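Ferripyochelin binding protein (Pyrococcus horikoshii, PDB 1V3W) probably catalyses the reversible hydration of carbon dioxide, as a trimeric gamma-class carbonic anhydrase that binds zinc and calcium. Local coordinates at residues Ala2-Asn7 against Asn22-Gly27; Asp28-Glu33 against Gln49-Lys54; Gly75-Ile80 against Asn155-Val160; Val95-Ser100 against Val113-Gly118. All coordinates share one frame; numbering follows the deposited sequence. Where two conformers were deposited one is given.

Interaction 1 of 4, residues Ala2-Asn7 against Asn22-Gly27; sequences AIYEIN and NAVVIG. With EDO (1,2-ethanediol), chain H.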
loop_
_atom_site.group_PDB
_atom_site.type_symbol
_atom_site.label_atom_id
_atom_site.label_comp_id
_atom_site.label_asym_id
_atom_site.label_seq_id
_atom_site.Cartn_x
_atom_site.Cartn_y
_atom_site.Cartn_z
ATOM N N ALA A 2 17.380 0.717 -0.821
ATOM C CA ALA A 2 18.113 -0.510 -0.610
ATOM C C ALA A 2 18.106 -0.811 -2.098
ATOM O O ALA A 2 17.040 -0.920 -2.704
ATOM C CB ALA A 2 17.272 -1.510 0.161
ATOM N N ILE A 3 19.286 -0.926 -2.691
ATOM C CA ILE A 3 19.395 -1.182 -4.118
ATOM C C ILE A 3 20.024 -2.543 -4.377
ATOM O O ILE A 3 20.997 -2.923 -3.725
ATOM C CB ILE A 3 20.222 -0.066 -4.793
ATOM C CG1 ILE A 3 19.572 1.291 -4.494
ATOM C CG2 ILE A 3 20.293 -0.293 -6.296
ATOM C CD1 ILE A 3 18.210 1.584 -4.859
ATOM N N TYR A 4 19.460 -3.277 -5.332
ATOM C CA TYR A 4 19.952 -4.616 -5.655
ATOM C C TYR A 4 20.055 -4.952 -7.135
ATOM O O TYR A 4 19.357 -4.386 -7.971
ATOM C CB TYR A 4 19.015 -5.679 -5.066
ATOM C CG TYR A 4 18.660 -5.535 -3.609
ATOM C CD1 TYR A 4 19.273 -6.329 -2.641
ATOM C CD2 TYR A 4 17.700 -4.612 -3.198
ATOM C CE1 TYR A 4 18.935 -6.208 -1.296
ATOM C CE2 TYR A 4 17.356 -4.481 -1.858
ATOM C CZ TYR A 4 17.975 -5.279 -0.914
ATOM O OH TYR A 4 17.630 -5.142 0.407
ATOM N N GLU A 5 20.938 -5.894 -7.446
ATOM C CA GLU A 5 21.099 -6.380 -8.806
ATOM C C GLU A 5 20.478 -7.764 -8.734
ATOM O O GLU A 5 20.350 -8.330 -7.647
ATOM C CB GLU A 5 22.571 -6.560 -9.174
ATOM C CG GLU A 5 23.384 -5.312 -9.416
ATOM C CD GLU A 5 24.855 -5.644 -9.592
ATOM O OE1 GLU A 5 25.652 -4.732 -9.890
ATOM O OE2 GLU A 5 25.215 -6.830 -9.423
ATOM N N ILE A 6 20.078 -8.309 -9.875
ATOM C CA ILE A 6 19.533 -9.651 -9.884
ATOM C C ILE A 6 20.018 -10.240 -11.174
ATOM O O ILE A 6 19.704 -9.793 -12.279
ATOM C CB ILE A 6 18.008 -9.744 -9.752
ATOM C CG1 ILE A 6 17.631 -11.226 -9.617
ATOM C CG2 ILE A 6 17.316 -9.099 -10.926
ATOM C CD1 ILE A 6 16.211 -11.466 -9.183
ATOM N N ASN A 7 20.865 -11.229 -10.957
ATOM C CA ASN A 7 21.547 -11.957 -11.973
ATOM C C ASN A 7 22.276 -10.918 -12.843
ATOM O O ASN A 7 23.047 -10.219 -12.216
ATOM C CB ASN A 7 20.568 -12.998 -12.470
ATOM C CG ASN A 7 20.294 -13.946 -11.311
ATOM O OD1 ASN A 7 19.647 -14.967 -11.360
ATOM N ND2 ASN A 7 20.889 -13.535 -10.182
ATOM N N ASN A 22 14.925 3.568 2.319
ATOM C CA ASN A 22 13.849 2.661 2.687
ATOM C C ASN A 22 13.034 2.233 1.480
ATOM O O ASN A 22 12.027 1.547 1.615
ATOM C CB ASN A 22 12.952 3.315 3.733
ATOM C CG ASN A 22 13.702 3.630 4.997
ATOM O OD1 ASN A 22 13.959 2.748 5.818
ATOM N ND2 ASN A 22 14.096 4.885 5.148
ATOM N N ALA A 23 13.460 2.657 0.298
ATOM C CA ALA A 23 12.787 2.239 -0.920
ATOM C C ALA A 23 13.542 0.981 -1.342
ATOM O O ALA A 23 14.621 0.699 -0.816
ATOM C CB ALA A 23 12.903 3.314 -1.993
ATOM N N VAL A 24 12.980 0.222 -2.274
ATOM C CA VAL A 24 13.628 -0.993 -2.752
ATOM C C VAL A 24 13.652 -0.969 -4.272
ATOM O O VAL A 24 12.603 -0.950 -4.921
ATOM C CB VAL A 24 12.886 -2.261 -2.271
ATOM C CG1 VAL A 24 13.555 -3.506 -2.833
ATOM C CG2 VAL A 24 12.895 -2.319 -0.754
ATOM N N VAL A 25 14.858 -0.956 -4.832
ATOM C CA VAL A 25 15.045 -0.934 -6.277
ATOM C C VAL A 25 15.846 -2.177 -6.639
ATOM O O VAL A 25 16.974 -2.353 -6.178
ATOM C CB VAL A 25 15.797 0.341 -6.715
ATOM C CG1 VAL A 25 15.987 0.348 -8.221
ATOM C CG2 VAL A 25 15.012 1.575 -6.273
ATOM N N ILE A 26 15.254 -3.032 -7.467
ATOM C CA ILE A 26 15.881 -4.291 -7.851
ATOM C C ILE A 26 16.007 -4.525 -9.352
ATOM O O ILE A 26 15.053 -4.352 -10.104
ATOM C CB ILE A 26 15.074 -5.486 -7.293
ATOM C CG1 ILE A 26 14.926 -5.363 -5.777
ATOM C CG2 ILE A 26 15.754 -6.799 -7.658
ATOM C CD1 ILE A 26 13.795 -6.204 -5.223
ATOM N N GLY A 27 17.200 -4.933 -9.773
ATOM C CA GLY A 27 17.430 -5.274 -11.164
ATOM C C GLY A 27 17.388 -4.255 -12.281
ATOM O O GLY A 27 18.020 -3.199 -12.219
HETATM C C1 EDO H . 10.065 1.108 5.534
HETATM O O1 EDO H . 10.289 0.827 4.158
HETATM C C2 EDO H . 11.356 0.861 6.348
HETATM O O2 EDO H . 12.423 0.418 5.498
#
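Ala-2 opens a parallel ladder with Val-24: its N donates to Ala-23 O at 2.8 Å, nearly straight at hydrogen (173°), and its O accepts from Val-25 N at 3.0 Å. Ile-3 lies alongside Val-25, both pointing the same way into the interior, where beta-branched residues suit extended chain. Its CD1 is set close against Val-25 CB, but Ile-3 has two conformers and the exact closeness is doubtful. On the other face, Tyr-4 has CG anti to its carbonyl carbon (chi1 -50°), which swings the ring back along the strand: CD2 meets Ile-26 CG1 at 3.9 Å and CE2 meets Val-24 CG1 at 4.0 Å. Tyr-4 N donates to Val-25 O at 2.8 Å, and that oxygen also lies in plane at the ring edge. Tyr-4 O takes Gly-27 N from above its carbonyl plane, at 2.9 Å. Ile-6 CG2 rests on Gly-27 CA at 3.8 Å, so a side chain at this corner would collide with it, and the positive phi of Gly-27 favours glycine. Asn-22 gives ND2 to Tyr-4 OH of the third subunit and OD1 to an ethanediol; a leucine in its place is likely to cost that tyrosine hydroxyl one of its partners. Strand 2-6 ends its sheet within the chain: strand 24-26 separates it from strand 42-45, and Tyr-4 to Ile-6 pair antiparallel with a strand of the second subunit, whose Glu-21 binds Tyr-4 OH.

Interaction 2 of 4, residues Asp28-Glu33 against Gln49-Lys54; sequences DVVLEE and QIYVGK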
loop_
_atom_site.group_PDB
_atom_site.type_symbol
_atom_site.label_atom_id
_atom_site.label_comp_id
_atom_site.label_asym_id
_atom_site.label_seq_id
_atom_site.Cartn_x
_atom_site.Cartn_y
_atom_site.Cartn_z
ATOM N N ASP A 28 16.631 -4.604 -13.316
ATOM C CA ASP A 28 16.499 -3.792 -14.518
ATOM C C ASP A 28 15.591 -2.591 -14.314
ATOM O O ASP A 28 14.433 -2.590 -14.732
ATOM C CB ASP A 28 15.973 -4.665 -15.661
ATOM C CG ASP A 28 16.159 -4.025 -17.026
ATOM O OD1 ASP A 28 15.770 -4.662 -18.026
ATOM O OD2 ASP A 28 16.692 -2.897 -17.100
ATOM N N VAL A 29 16.144 -1.568 -13.675
ATOM C CA VAL A 29 15.422 -0.339 -13.399
ATOM C C VAL A 29 16.274 0.839 -13.833
ATOM O O VAL A 29 17.474 0.883 -13.554
ATOM C CB VAL A 29 15.113 -0.196 -11.891
ATOM C CG1 VAL A 29 14.403 1.125 -11.624
ATOM C CG2 VAL A 29 14.260 -1.361 -11.425
ATOM N N VAL A 30 15.657 1.783 -14.535
ATOM C CA VAL A 30 16.355 2.976 -14.986
ATOM C C VAL A 30 15.669 4.188 -14.369
ATOM O O VAL A 30 14.460 4.363 -14.517
ATOM C CB VAL A 30 16.314 3.120 -16.525
ATOM C CG1 VAL A 30 17.036 4.393 -16.941
ATOM C CG2 VAL A 30 16.947 1.903 -17.188
ATOM N N LEU A 31 16.433 5.010 -13.656
ATOM C CA LEU A 31 15.890 6.218 -13.040
ATOM C C LEU A 31 16.669 7.391 -13.631
ATOM O O LEU A 31 17.857 7.556 -13.349
ATOM C CB LEU A 31 16.080 6.161 -11.511
ATOM C CG LEU A 31 15.426 4.983 -10.770
ATOM C CD1 LEU A 31 15.736 5.059 -9.278
ATOM C CD2 LEU A 31 13.925 5.004 -11.003
ATOM N N GLU A 32 15.995 8.242 -14.410
ATOM C CA GLU A 32 16.682 9.380 -15.010
ATOM C C GLU A 32 16.920 10.530 -14.064
ATOM O O GLU A 32 16.647 10.473 -12.856
ATOM C CB GLU A 32 15.912 9.927 -16.229
ATOM C CG GLU A 32 16.512 9.558 -17.601
ATOM C CD GLU A 32 17.640 10.483 -18.084
ATOM O OE1 GLU A 32 18.279 11.165 -17.257
ATOM O OE2 GLU A 32 17.893 10.510 -19.309
ATOM N N GLU A 33 17.473 11.581 -14.648
ATOM C CA GLU A 33 17.733 12.811 -13.920
ATOM C C GLU A 33 16.545 13.424 -13.185
ATOM O O GLU A 33 15.435 13.479 -13.710
ATOM C CB GLU A 33 18.339 13.813 -14.909
ATOM C CG GLU A 33 18.520 15.234 -14.427
ATOM C CD GLU A 33 19.266 16.072 -15.450
ATOM O OE1 GLU A 33 19.256 15.700 -16.646
ATOM O OE2 GLU A 33 19.855 17.102 -15.064
ATOM N N GLN A 49 11.960 -4.540 -17.922
ATOM C CA GLN A 49 12.535 -3.309 -17.402
ATOM C C GLN A 49 11.491 -2.325 -16.884
ATOM O O GLN A 49 10.347 -2.297 -17.348
ATOM C CB GLN A 49 13.354 -2.612 -18.494
ATOM C CG GLN A 49 14.031 -1.319 -18.045
ATOM C CD GLN A 49 14.819 -0.646 -19.159
ATOM O OE1 GLN A 49 14.270 0.116 -19.960
ATOM N NE2 GLN A 49 16.113 -0.933 -19.218
ATOM N N ILE A 50 11.897 -1.534 -15.896
ATOM C CA ILE A 50 11.055 -0.474 -15.355
ATOM C C ILE A 50 11.864 0.780 -15.639
ATOM O O ILE A 50 12.971 0.940 -15.123
ATOM C CB ILE A 50 10.845 -0.597 -13.836
ATOM C CG1 ILE A 50 10.032 -1.855 -13.532
ATOM C CG2 ILE A 50 10.121 0.648 -13.312
ATOM C CD1 ILE A 50 10.000 -2.216 -12.063
ATOM N N TYR A 51 11.321 1.648 -16.487
ATOM C CA TYR A 51 11.993 2.886 -16.860
ATOM C C TYR A 51 11.228 4.082 -16.311
ATOM O O TYR A 51 10.017 4.183 -16.502
ATOM C CB TYR A 51 12.065 2.996 -18.386
ATOM C CG TYR A 51 12.741 4.253 -18.874
ATOM C CD1 TYR A 51 14.111 4.277 -19.133
ATOM C CD2 TYR A 51 12.018 5.431 -19.045
ATOM C CE1 TYR A 51 14.742 5.448 -19.554
ATOM C CE2 TYR A 51 12.637 6.603 -19.458
ATOM C CZ TYR A 51 13.995 6.603 -19.710
ATOM O OH TYR A 51 14.590 7.772 -20.111
ATOM N N VAL A 52 11.935 4.977 -15.627
ATOM C CA VAL A 52 11.321 6.177 -15.071
ATOM C C VAL A 52 12.007 7.407 -15.664
ATOM O O VAL A 52 13.182 7.667 -15.393
ATOM C CB VAL A 52 11.443 6.203 -13.536
ATOM C CG1 VAL A 52 10.720 7.419 -12.974
ATOM C CG2 VAL A 52 10.855 4.922 -12.954
ATOM N N GLY A 53 11.254 8.155 -16.466
ATOM C CA GLY A 53 11.780 9.338 -17.130
ATOM C C GLY A 53 12.093 10.529 -16.248
ATOM O O GLY A 53 11.733 10.562 -15.075
ATOM N N LYS A 54 12.750 11.526 -16.834
ATOM C CA LYS A 54 13.150 12.724 -16.110
ATOM C C LYS A 54 12.044 13.441 -15.349
ATOM O O LYS A 54 10.899 13.520 -15.801
ATOM C CB LYS A 54 13.814 13.728 -17.066
ATOM C CG LYS A 54 15.116 13.242 -17.691
ATOM C CD LYS A 54 15.950 14.399 -18.246
ATOM C CE LYS A 54 15.253 15.126 -19.388
ATOM N NZ LYS A 54 15.097 14.264 -20.593
#
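Val-52 N gives the shortest bond of the ladder, 2.8 Å to Val-30 O, with Val-30 N returning 2.9 Å to Ile-50 O. Beside the first backbone bond, Ile-50 N to Asp-28 O, Gln-49 NE2 reaches Asp-28 OD2 at 2.9 Å. It comes from the syn side, 24° out of the carboxylate plane, while the oxygen stays in the amide's plane; the two planes stand 78° apart. Gln-49 can span this distance because its chain is extended as far as CD. Lys-9 holds OD1 in a salt bridge, and an alanine in place of Asp-28 would probably leave both the glutamine amide and that ammonium without their acceptor. Strands 29-31 and 49-52 are adjacent rungs of one face of a left-handed parallel beta-helix, the fold of the gamma-class carbonic anhydrases. Inward, Leu-31 CD2 lies beside Val-52 CG2 at 3.6 Å, branched aliphatics filling the core with Val-29 and Ile-50. On the outer face Val-30 packs CB and CG1 obliquely on the CD1-CE1 side of the Tyr-51 ring, CB to CD1 3.6 Å, and turns CG2 to the Gln-49 amide. Farther along, Lys-54 lays its methylenes beside Glu-32, CG to CB 3.7 Å. Its bends at chi3 and chi4 carry NZ to a salt bridge with Glu-76; Glu-32 OE2 lies 4.9 Å from NZ in the conformer given.

Interaction 3 of 4, residues Gly75-Ile80 against Asn155-Val160; sequences GEYVTI and NAEIYV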
loop_
_atom_site.group_PDB
_atom_site.type_symbol
_atom_site.label_atom_id
_atom_site.label_comp_id
_atom_site.label_asym_id
_atom_site.label_seq_id
_atom_site.Cartn_x
_atom_site.Cartn_y
_atom_site.Cartn_z
ATOM N N GLY A 75 6.988 8.155 -18.385
ATOM C CA GLY A 75 7.531 9.337 -19.034
ATOM C C GLY A 75 8.094 10.369 -18.075
ATOM O O GLY A 75 8.479 10.045 -16.946
ATOM N N GLU A 76 8.130 11.620 -18.529
ATOM C CA GLU A 76 8.663 12.725 -17.742
ATOM C C GLU A 76 7.589 13.496 -16.985
ATOM O O GLU A 76 6.434 13.551 -17.408
ATOM C CB GLU A 76 9.418 13.698 -18.649
ATOM C CG GLU A 76 10.476 13.043 -19.513
ATOM C CD GLU A 76 11.498 14.037 -20.026
ATOM O OE1 GLU A 76 11.264 15.259 -19.892
ATOM O OE2 GLU A 76 12.533 13.593 -20.561
ATOM N N TYR A 77 7.988 14.105 -15.870
ATOM C CA TYR A 77 7.069 14.879 -15.039
ATOM C C TYR A 77 5.863 14.048 -14.629
ATOM O O TYR A 77 4.732 14.542 -14.595
ATOM C CB TYR A 77 6.599 16.127 -15.788
ATOM C CG TYR A 77 7.690 17.139 -16.050
ATOM C CD1 TYR A 77 8.133 17.998 -15.042
ATOM C CD2 TYR A 77 8.260 17.259 -17.316
ATOM C CE1 TYR A 77 9.115 18.954 -15.293
ATOM C CE2 TYR A 77 9.239 18.211 -17.578
ATOM C CZ TYR A 77 9.660 19.055 -16.563
ATOM O OH TYR A 77 10.619 20.009 -16.817
ATOM N N VAL A 78 6.105 12.776 -14.329
ATOM C CA VAL A 78 5.036 11.890 -13.902
ATOM C C VAL A 78 5.039 11.778 -12.388
ATOM O O VAL A 78 6.089 11.617 -11.765
ATOM C CB VAL A 78 5.194 10.472 -14.496
ATOM C CG1 VAL A 78 4.157 9.530 -13.883
ATOM C CG2 VAL A 78 5.026 10.520 -16.005
ATOM N N THR A 79 3.853 11.886 -11.804
ATOM C CA THR A 79 3.690 11.768 -10.365
ATOM C C THR A 79 2.964 10.462 -10.078
ATOM O O THR A 79 1.809 10.300 -10.465
ATOM C CB THR A 79 2.845 12.930 -9.799
ATOM O OG1 THR A 79 3.577 14.155 -9.910
ATOM C CG2 THR A 79 2.497 12.680 -8.336
ATOM N N ILE A 80 3.643 9.522 -9.429
ATOM C CA ILE A 80 3.006 8.258 -9.081
ATOM C C ILE A 80 2.652 8.380 -7.603
ATOM O O ILE A 80 3.509 8.259 -6.725
ATOM C CB ILE A 80 3.936 7.059 -9.334
ATOM C CG1 ILE A 80 4.421 7.092 -10.790
ATOM C CG2 ILE A 80 3.181 5.757 -9.070
ATOM C CD1 ILE A 80 5.293 5.923 -11.174
ATOM N N ASN A 155 3.009 19.596 -9.997
ATOM C CA ASN A 155 3.101 18.528 -9.003
ATOM C C ASN A 155 4.498 17.910 -9.049
ATOM O O ASN A 155 5.151 17.723 -8.018
ATOM C CB ASN A 155 2.050 17.449 -9.297
ATOM C CG ASN A 155 1.794 16.527 -8.113
ATOM O OD1 ASN A 155 2.662 16.316 -7.266
ATOM N ND2 ASN A 155 0.596 15.955 -8.065
ATOM N N ALA A 156 4.952 17.598 -10.258
ATOM C CA ALA A 156 6.267 16.995 -10.446
ATOM C C ALA A 156 7.398 17.943 -10.057
ATOM O O ALA A 156 8.390 17.524 -9.464
ATOM C CB ALA A 156 6.431 16.549 -11.895
ATOM N N GLU A 157 7.256 19.222 -10.389
ATOM C CA GLU A 157 8.294 20.188 -10.053
ATOM C C GLU A 157 8.450 20.335 -8.546
ATOM O O GLU A 157 9.562 20.509 -8.047
ATOM C CB GLU A 157 7.986 21.542 -10.694
ATOM C CG GLU A 157 8.168 21.537 -12.199
ATOM C CD GLU A 157 7.839 22.871 -12.831
ATOM O OE1 GLU A 157 6.666 23.287 -12.758
ATOM O OE2 GLU A 157 8.754 23.503 -13.401
ATOM N N ILE A 158 7.337 20.264 -7.825
ATOM C CA ILE A 158 7.369 20.366 -6.372
ATOM C C ILE A 158 8.245 19.237 -5.841
ATOM O O ILE A 158 9.066 19.432 -4.944
ATOM C CB ILE A 158 5.950 20.235 -5.768
ATOM C CG1 ILE A 158 5.132 21.484 -6.102
ATOM C CG2 ILE A 158 6.033 20.024 -4.259
ATOM C CD1 ILE A 158 3.706 21.447 -5.589
ATOM N N TYR A 159 8.073 18.053 -6.418
ATOM C CA TYR A 159 8.843 16.893 -6.001
ATOM C C TYR A 159 10.314 16.946 -6.354
ATOM O O TYR A 159 11.150 16.410 -5.622
ATOM C CB TYR A 159 8.225 15.617 -6.555
ATOM C CG TYR A 159 7.334 14.976 -5.540
ATOM C CD1 TYR A 159 5.996 15.339 -5.430
ATOM C CD2 TYR A 159 7.860 14.086 -4.608
ATOM C CE1 TYR A 159 5.201 14.835 -4.406
ATOM C CE2 TYR A 159 7.083 13.581 -3.583
ATOM C CZ TYR A 159 5.757 13.959 -3.485
ATOM O OH TYR A 159 5.011 13.462 -2.446
ATOM N N VAL A 160 10.642 17.576 -7.476
ATOM C CA VAL A 160 12.041 17.689 -7.855
ATOM C C VAL A 160 12.752 18.485 -6.761
ATOM O O VAL A 160 13.855 18.138 -6.341
ATOM C CB VAL A 160 12.196 18.403 -9.210
ATOM C CG1 VAL A 160 13.661 18.742 -9.459
ATOM C CG2 VAL A 160 11.670 17.510 -10.325
#
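Thr-79, Tyr-77 and Ala-156 carry this contact, in which helix 146-169 lies against the turn leading into strand 79-80. Ala-156 points its methyl at the chain bend of Tyr-77: CB is 3.6 Å from Tyr-77 CA and 3.9 Å from CD1, sitting in plane at the ring's edge. A methyl is small enough to let the helix come this near the loop. Tyr-77 takes a left-handed backbone conformation, and its CG, anti to the carbonyl carbon (chi1 -67°), lifts the ring beside the helix, where CE1 meets Glu-157 CG obliquely at 4.1 Å. The same ring stacks on Tyr-55 and lies nearly parallel to Tyr-94, so tyrosines of successive coils form a column beside the helix. Thr-79 crosses Asn-155 at about a right angle. Its OG1 stands 3.5 Å from Asn-155 CG, and its CG2 faces the amide, 3.8 Å from Asn-155 ND2. A threonine fits here because the methyl supplies packing while the hydroxyl reaches back to the preceding coil, where OG1 hydrogen-bonds to Asn-57 OD1. Asn-155 OD1 in turn binds a glycerol. One turn on, Tyr-159, a zinc ligand in a structure of this protein, sends its OH to Arg-44 of the third subunit. Since Thr-79 OG1 and Asn-155 OD1 spend their bonding on other partners, the helix is seated on the coils by shape and van der Waals contact, without a directional bond between the segments.

Interaction 4 of 4, residues Val95-Ser100 against Val113-Gly118; sequences VIIGIS and VIIGAG. With EDO (1,2-ethanediol), chain J.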
loop_
_atom_site.group_PDB
_atom_site.type_symbol
_atom_site.label_atom_id
_atom_site.label_comp_id
_atom_site.label_asym_id
_atom_site.label_seq_id
_atom_site.Cartn_x
_atom_site.Cartn_y
_atom_site.Cartn_z
ATOM N N VAL A 95 1.770 13.117 -16.247
ATOM C CA VAL A 95 0.668 12.280 -15.804
ATOM C C VAL A 95 0.653 12.177 -14.293
ATOM O O VAL A 95 1.687 11.943 -13.672
ATOM C CB VAL A 95 0.784 10.849 -16.372
ATOM C CG1 VAL A 95 -0.348 9.976 -15.836
ATOM C CG2 VAL A 95 0.750 10.888 -17.893
ATOM N N ILE A 96 -0.522 12.376 -13.708
ATOM C CA ILE A 96 -0.672 12.250 -12.272
ATOM C C ILE A 96 -1.420 10.952 -12.017
ATOM O O ILE A 96 -2.598 10.821 -12.365
ATOM C CB ILE A 96 -1.475 13.422 -11.661
ATOM C CG1 ILE A 96 -0.667 14.716 -11.783
ATOM C CG2 ILE A 96 -1.788 13.137 -10.188
ATOM C CD1 ILE A 96 -1.366 15.937 -11.229
ATOM N N ILE A 97 -0.720 9.981 -11.442
ATOM C CA ILE A 97 -1.321 8.699 -11.111
ATOM C C ILE A 97 -1.845 8.862 -9.691
ATOM O O ILE A 97 -1.071 9.009 -8.741
ATOM C CB ILE A 97 -0.274 7.563 -11.183
ATOM C CG1 ILE A 97 0.204 7.397 -12.630
ATOM C CG2 ILE A 97 -0.867 6.260 -10.666
ATOM C CD1 ILE A 97 -0.895 7.036 -13.616
ATOM N N GLY A 98 -3.167 8.860 -9.563
ATOM C CA GLY A 98 -3.802 9.038 -8.271
ATOM C C GLY A 98 -3.378 8.149 -7.128
ATOM O O GLY A 98 -2.920 7.020 -7.309
ATOM N N ILE A 99 -3.550 8.682 -5.926
ATOM C CA ILE A 99 -3.219 7.963 -4.711
ATOM C C ILE A 99 -4.012 6.667 -4.663
ATOM O O ILE A 99 -5.221 6.643 -4.906
ATOM C CB ILE A 99 -3.546 8.824 -3.475
ATOM C CG1 ILE A 99 -2.588 10.014 -3.424
ATOM C CG2 ILE A 99 -3.453 7.990 -2.203
ATOM C CD1 ILE A 99 -2.973 11.069 -2.415
ATOM N N SER A 100 -3.300 5.586 -4.383
ATOM C CA SER A 100 -3.891 4.266 -4.276
ATOM C C SER A 100 -4.624 3.813 -5.535
ATOM O O SER A 100 -5.565 3.034 -5.453
ATOM C CB SER A 100 -4.837 4.227 -3.076
ATOM O OG SER A 100 -4.971 2.902 -2.589
ATOM N N VAL A 113 -2.567 13.644 -18.287
ATOM C CA VAL A 113 -3.690 12.856 -17.808
ATOM C C VAL A 113 -3.671 12.795 -16.290
ATOM O O VAL A 113 -2.610 12.793 -15.667
ATOM C CB VAL A 113 -3.626 11.408 -18.360
ATOM C CG1 VAL A 113 -4.617 10.509 -17.621
ATOM C CG2 VAL A 113 -3.929 11.411 -19.848
ATOM N N ILE A 114 -4.855 12.773 -15.694
ATOM C CA ILE A 114 -4.961 12.647 -14.251
ATOM C C ILE A 114 -5.821 11.428 -13.991
ATOM O O ILE A 114 -6.935 11.325 -14.502
ATOM C CB ILE A 114 -5.626 13.876 -13.591
ATOM C CG1 ILE A 114 -4.705 15.092 -13.719
ATOM C CG2 ILE A 114 -5.904 13.592 -12.112
ATOM C CD1 ILE A 114 -5.277 16.362 -13.122
ATOM N N ILE A 115 -5.271 10.483 -13.236
ATOM C CA ILE A 115 -5.994 9.279 -12.865
ATOM C C ILE A 115 -6.447 9.553 -11.436
ATOM O O ILE A 115 -5.628 9.848 -10.564
ATOM C CB ILE A 115 -5.079 8.036 -12.880
ATOM C CG1 ILE A 115 -4.442 7.859 -14.265
ATOM C CG2 ILE A 115 -5.879 6.802 -12.484
ATOM C CD1 ILE A 115 -5.432 7.641 -15.395
ATOM N N GLY A 116 -7.750 9.477 -11.200
ATOM C CA GLY A 116 -8.268 9.743 -9.871
ATOM C C GLY A 116 -7.821 8.755 -8.812
ATOM O O GLY A 116 -7.439 7.623 -9.115
ATOM N N ALA A 117 -7.869 9.193 -7.557
ATOM C CA ALA A 117 -7.494 8.345 -6.433
ATOM C C ALA A 117 -8.376 7.105 -6.414
ATOM O O ALA A 117 -9.593 7.195 -6.575
ATOM C CB ALA A 117 -7.653 9.114 -5.126
ATOM N N GLY A 118 -7.752 5.947 -6.232
ATOM C CA GLY A 118 -8.495 4.699 -6.182
ATOM C C GLY A 118 -9.008 4.143 -7.499
ATOM O O GLY A 118 -9.630 3.082 -7.519
HETATM C C1 EDO J . -7.898 0.846 -6.152
HETATM O O1 EDO J . -9.198 1.037 -5.617
HETATM C C2 EDO J . -6.658 0.966 -5.223
HETATM O O2 EDO J . -7.018 1.756 -4.059
#
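Strands 95-97 and 113-115 run parallel, 2° apart with axes 4.8 Å from each other, and are joined by Ile-96 N to Val-113 O (2.9 Å), by Ile-115 N to Ile-96 O (2.8 Å, almost perfectly straight) and by a weak, bent bond from Gly-98 N to Ile-115 O. Beyond the strands Gly-118 N returns to Ile-99 O at 2.9 Å. Within the strands, like residues stack on like. In the interior Ile-97 and Ile-115 point the same way, side by side, with CD1 of the first 3.7 Å from CG1 of the second in the conformer given for Ile-97; both keep CG1 anti to the carbonyl carbon (chi1 -65° and -57°) and bend alike at chi2, which lets one nest along the other. Val-95 joins this inner row over Val-113. Ile-96 and Ile-114 face outward, CB of the former 4.2 Å from CG1 of the latter, and helix 146-169 lies on them through Trp-151 and Thr-152. Gly-98 must be small, because a beta carbon would run into Ile-115 O and the Gly-116-Ala-117 peptide. At the corner Ala-117 packs CB on Ile-99 O at 3.5 Å, and Gly-118 turns with positive phi. An ethanediol beside Ser-100 and Gly-118 comes impossibly near Ser-100 O, so its placement is doubtful. The eighteen-residue spacing of these two coils, three hexapeptides long, the aliphatic-glycine pairs Ile-97/Gly-98 and Ile-115/Gly-116, and the inward isoleucine ladder are hallmarks of the hexapeptide-repeat left-handed beta-helix.

The four contacts follow the beta-helix from its first coils toward its far end, interactions 1 and 4 having centres 26 Å apart. Interactions 1 and 2 adjoin at the Gly-27/Asp-28 corner. Interaction 2 meets interaction 3 through the salt bridge Lys-54 NZ to Glu-76 OE2, 2.7 Å. Interaction 4 is nested in the loop closed by interaction 3 and continues the same sheet, Ile-97 N lying 2.7 Å from Thr-79 O, while Asn-155 of the helix touches Ile-96. The Ile-50 side chain is about 6 Å from that of His-65, which with His-87 binds zinc in this chain; the Ile-99 side chain is about 4 Å from that of His-82, a zinc ligand of this protein without zinc in this chain.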